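DTDP-4-dehydrorhamnose reductase, rfbD ortholog (Clostridium acetobutylicum, PDB 1VL0) binds NADH and probably catalyses the reduction of dTDP-6-deoxy-L-lyxo-4-hexulose to dTDP-L-rhamnose. Local coordinates at residues 187-193 / 222-228. Numbering follows the deposited sequence.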
ATOM      1  N   VAL A 187     -13.757  33.736  -8.357  1.00 51.00           N
ATOM      2  CA  VAL A 187     -12.308  33.501  -8.410  1.00 52.72           C
ATOM      3  C   VAL A 187     -11.849  33.036  -9.767  1.00 50.91           C
ATOM      4  O   VAL A 187     -12.436  32.113 -10.357  1.00 49.84           O
ATOM      5  CB  VAL A 187     -11.768  32.470  -7.355  1.00 52.98           C
ATOM      6  CG1 VAL A 187     -11.793  33.070  -5.976  1.00 61.84           C
ATOM      7  CG2 VAL A 187     -12.531  31.140  -7.378  1.00 54.59           C
ATOM      8  N   HIS A 188     -10.812  33.701 -10.260  1.00 48.94           N
ATOM      9  CA  HIS A 188     -10.171  33.368 -11.540  1.00 50.47           C
ATOM     10  C   HIS A 188      -8.772  32.684 -11.365  1.00 51.30           C
ATOM     11  O   HIS A 188      -8.129  32.246 -12.330  1.00 52.08           O
ATOM     12  CB  HIS A 188     -10.030  34.643 -12.367  1.00 49.27           C
ATOM     13  CG  HIS A 188      -9.801  34.406 -13.822  1.00 55.87           C
ATOM     14  ND1 HIS A 188     -10.335  33.327 -14.500  1.00 58.45           N
ATOM     15  CD2 HIS A 188      -9.123  35.129 -14.740  1.00 54.56           C
ATOM     16  CE1 HIS A 188      -9.981  33.390 -15.771  1.00 58.94           C
ATOM     17  NE2 HIS A 188      -9.250  34.476 -15.943  1.00 59.64           N
ATOM     18  N   ASP A 189      -8.314  32.590 -10.122  1.00 51.07           N
ATOM     19  CA  ASP A 189      -7.012  32.009  -9.823  1.00 49.88           C
ATOM     20  C   ASP A 189      -7.106  30.580  -9.295  1.00 48.95           C
ATOM     21  O   ASP A 189      -6.165  30.063  -8.739  1.00 49.96           O
ATOM     22  CB  ASP A 189      -6.201  32.921  -8.888  1.00 50.64           C
ATOM     23  CG  ASP A 189      -6.829  33.112  -7.517  1.00 54.14           C
ATOM     24  OD1 ASP A 189      -7.879  32.508  -7.223  1.00 58.10           O
ATOM     25  OD2 ASP A 189      -6.317  33.872  -6.641  1.00 58.58           O
ATOM     26  N   GLN A 190      -8.246  29.929  -9.472  1.00 46.00           N
ATOM     27  CA  GLN A 190      -8.368  28.503  -9.162  1.00 44.57           C
ATOM     28  C   GLN A 190      -8.919  27.822 -10.415  1.00 44.78           C
ATOM     29  O   GLN A 190      -9.934  28.261 -10.939  1.00 43.19           O
ATOM     30  CB  GLN A 190      -9.324  28.272  -8.008  1.00 45.42           C
ATOM     31  CG  GLN A 190      -8.927  28.940  -6.649  1.00 46.86           C
ATOM     32  CD  GLN A 190      -9.994  28.700  -5.567  1.00 48.72           C
ATOM     33  OE1 GLN A 190     -10.705  27.678  -5.596  1.00 57.24           O
ATOM     34  NE2 GLN A 190     -10.118  29.632  -4.634  1.00 49.51           N
ATOM     35  N   VAL A 191      -8.227  26.799 -10.910  1.00 42.69           N
ATOM     36  CA  VAL A 191      -8.573  26.193 -12.177  1.00 41.03           C
ATOM     37  C   VAL A 191      -8.750  24.685 -12.018  1.00 38.66           C
ATOM     38  O   VAL A 191      -8.155  24.049 -11.155  1.00 39.92           O
ATOM     39  CB  VAL A 191      -7.577  26.507 -13.351  1.00 41.36           C
ATOM     40  CG1 VAL A 191      -7.237  28.039 -13.436  1.00 46.51           C
ATOM     41  CG2 VAL A 191      -6.351  25.735 -13.221  1.00 47.35           C
ATOM     42  N   GLY A 192      -9.593  24.135 -12.871  1.00 37.17           N
ATOM     43  CA  GLY A 192      -9.982  22.732 -12.811  1.00 35.72           C
ATOM     44  C   GLY A 192     -10.847  22.533 -14.027  1.00 35.64           C
ATOM     45  O   GLY A 192     -10.696  23.218 -15.011  1.00 33.56           O
ATOM     46  N   THR A 193     -11.779  21.604 -13.938  1.00 34.44           N
ATOM     47  CA  THR A 193     -12.706  21.334 -15.006  1.00 36.54           C
ATOM     48  C   THR A 193     -14.067  20.961 -14.409  1.00 38.34           C
ATOM     49  O   THR A 193     -14.132  19.984 -13.654  1.00 36.59           O
ATOM     50  CB  THR A 193     -12.276  20.129 -15.839  1.00 37.13           C
ATOM     51  OG1 THR A 193     -10.870  20.210 -16.120  1.00 36.44           O
ATOM     52  CG2 THR A 193     -13.051  20.143 -17.185  1.00 33.42           C
ATOM     53  N   GLY A 222     -10.968  19.387 -20.932  1.00 36.51           N
ATOM     54  CA  GLY A 222     -10.737  20.809 -20.926  1.00 35.71           C
ATOM     55  C   GLY A 222     -10.299  21.346 -19.578  1.00 39.71           C
ATOM     56  O   GLY A 222     -10.013  20.591 -18.649  1.00 41.33           O
ATOM     57  N   ILE A 223     -10.254  22.671 -19.492  1.00 40.13           N
ATOM     58  CA  ILE A 223      -9.737  23.395 -18.329  1.00 42.60           C
ATOM     59  C   ILE A 223     -10.315  24.807 -18.293  1.00 41.34           C
ATOM     60  O   ILE A 223     -10.411  25.452 -19.313  1.00 40.11           O
ATOM     61  CB  ILE A 223      -8.188  23.451 -18.390  1.00 45.69           C
ATOM     62  CG1 ILE A 223      -7.626  24.479 -17.400  1.00 43.19           C
ATOM     63  CG2 ILE A 223      -7.718  23.800 -19.819  1.00 53.24           C
ATOM     64  CD1 ILE A 223      -6.120  24.530 -17.342  1.00 47.05           C
ATOM     65  N   CYS A 224     -10.702  25.273 -17.105  1.00 41.19           N
ATOM     66  CA  CYS A 224     -11.077  26.662 -16.890  1.00 41.32           C
ATOM     67  C   CYS A 224     -10.992  27.046 -15.410  1.00 41.29           C
ATOM     68  O   CYS A 224     -10.733  26.213 -14.553  1.00 39.22           O
ATOM     69  CB  CYS A 224     -12.476  26.903 -17.448  1.00 43.37           C
ATOM     70  SG  CYS A 224     -13.825  26.074 -16.540  1.00 42.52           S
ATOM     71  N   SER A 225     -11.168  28.330 -15.127  1.00 42.38           N
ATOM     72  CA  SER A 225     -11.332  28.819 -13.766  1.00 41.19           C
ATOM     73  C   SER A 225     -12.807  28.831 -13.385  1.00 42.42           C
ATOM     74  O   SER A 225     -13.675  28.710 -14.269  1.00 44.83           O
ATOM     75  CB  SER A 225     -10.809  30.253 -13.651  1.00 43.04           C
ATOM     76  OG  SER A 225     -11.675  31.131 -14.371  1.00 41.14           O
ATOM     77  N   TRP A 226     -13.098  29.034 -12.090  1.00 43.36           N
ATOM     78  CA  TRP A 226     -14.493  29.220 -11.630  1.00 43.69           C
ATOM     79  C   TRP A 226     -15.152  30.417 -12.300  1.00 43.27           C
ATOM     80  O   TRP A 226     -16.355  30.359 -12.613  1.00 43.35           O
ATOM     81  CB  TRP A 226     -14.617  29.358 -10.118  1.00 42.19           C
ATOM     82  CG  TRP A 226     -14.288  28.140  -9.357  1.00 40.73           C
ATOM     83  CD1 TRP A 226     -13.138  27.908  -8.640  1.00 41.69           C
ATOM     84  CD2 TRP A 226     -15.112  26.983  -9.166  1.00 36.77           C
ATOM     85  NE1 TRP A 226     -13.191  26.671  -8.041  1.00 44.02           N
ATOM     86  CE2 TRP A 226     -14.386  26.078  -8.355  1.00 36.97           C
ATOM     87  CE3 TRP A 226     -16.380  26.602  -9.628  1.00 42.43           C
ATOM     88  CZ2 TRP A 226     -14.894  24.837  -7.971  1.00 45.51           C
ATOM     89  CZ3 TRP A 226     -16.876  25.369  -9.271  1.00 39.25           C
ATOM     90  CH2 TRP A 226     -16.135  24.491  -8.441  1.00 42.55           C
ATOM     91  N   TYR A 227     -14.371  31.479 -12.519  1.00 45.93           N
ATOM     92  CA  TYR A 227     -14.813  32.659 -13.251  1.00 45.31           C
ATOM     93  C   TYR A 227     -15.299  32.262 -14.675  1.00 44.64           C
ATOM     94  O   TYR A 227     -16.412  32.566 -15.083  1.00 45.66           O
ATOM     95  CB  TYR A 227     -13.699  33.726 -13.266  1.00 46.67           C
ATOM     96  CG  TYR A 227     -13.931  34.818 -14.296  1.00 46.24           C
ATOM     97  CD1 TYR A 227     -14.825  35.868 -14.053  1.00 51.22           C
ATOM     98  CD2 TYR A 227     -13.301  34.759 -15.543  1.00 50.29           C
ATOM     99  CE1 TYR A 227     -15.060  36.838 -15.012  1.00 50.41           C
ATOM    100  CE2 TYR A 227     -13.525  35.710 -16.502  1.00 50.30           C
ATOM    101  CZ  TYR A 227     -14.411  36.757 -16.234  1.00 51.44           C
ATOM    102  OH  TYR A 227     -14.619  37.709 -17.191  1.00 49.59           O
ATOM    103  N   ASP A 228     -14.482  31.522 -15.411  1.00 45.08           N
ATOM    104  CA  ASP A 228     -14.847  31.085 -16.741  1.00 42.79           C
ATOM    105  C   ASP A 228     -16.130  30.219 -16.699  1.00 43.23           C
ATOM    106  O   ASP A 228     -16.972  30.267 -17.595  1.00 43.47           O
ATOM    107  CB  ASP A 228     -13.756  30.234 -17.339  1.00 44.85           C
ATOM    108  CG  ASP A 228     -12.450  30.964 -17.571  1.00 49.08           C
ATOM    109  OD1 ASP A 228     -12.484  32.159 -17.936  1.00 52.30           O
ATOM    110  OD2 ASP A 228     -11.352  30.378 -17.414  1.00 45.68           O
TER
HETATM  111  O   HOH W   1     -10.907  24.952  -6.659  1.00 40.79           O
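Gly222 presents its carbonyl O to the hydroxyl of Thr193, which donates from above the carbonyl plane, OG1 to O 2.7 Å. Past Ile223, whose CD1 brushes Val191 CG2, Cys224 pairs with Gly192 through two nearly straight backbone bonds, Gly192 N to Cys224 O and Cys224 N to Gly192 O, 2.9 Å each. This short antiparallel bridge joins strand 191-196 to strand 224-225, which runs straight into helix 226-237, in the C-terminal part of this extended short-chain dehydrogenase/reductase fold, which in relatives binds the substrate. Ser225 caps that helix in a capping box with Asp228: Ser225 OG accepts from Asp228 N, and Asp228 OD2 from Ser225 N. The same OG meets the edge of the His188 imidazole in a 2.6 Å hydrogen bond to ND1, tying the turn at 188-190 to the helix start. Trp226 lays CD1 against Val187 CG2 at 3.5 Å, while a water links its NE1 to Gln190 OE1; Gln190 NE2 hydrogen-bonds to Thr248 OG1. The Trp226 side chain lies about 6 Å from the bound NADH, and Trp162 stacks on its indole. Tyr227 turns its ring edge over the His188 face, planes 66° apart, its CG swung opposite the backbone N (chi1 165°), and its N donates to Val187 O at 3.0 Å.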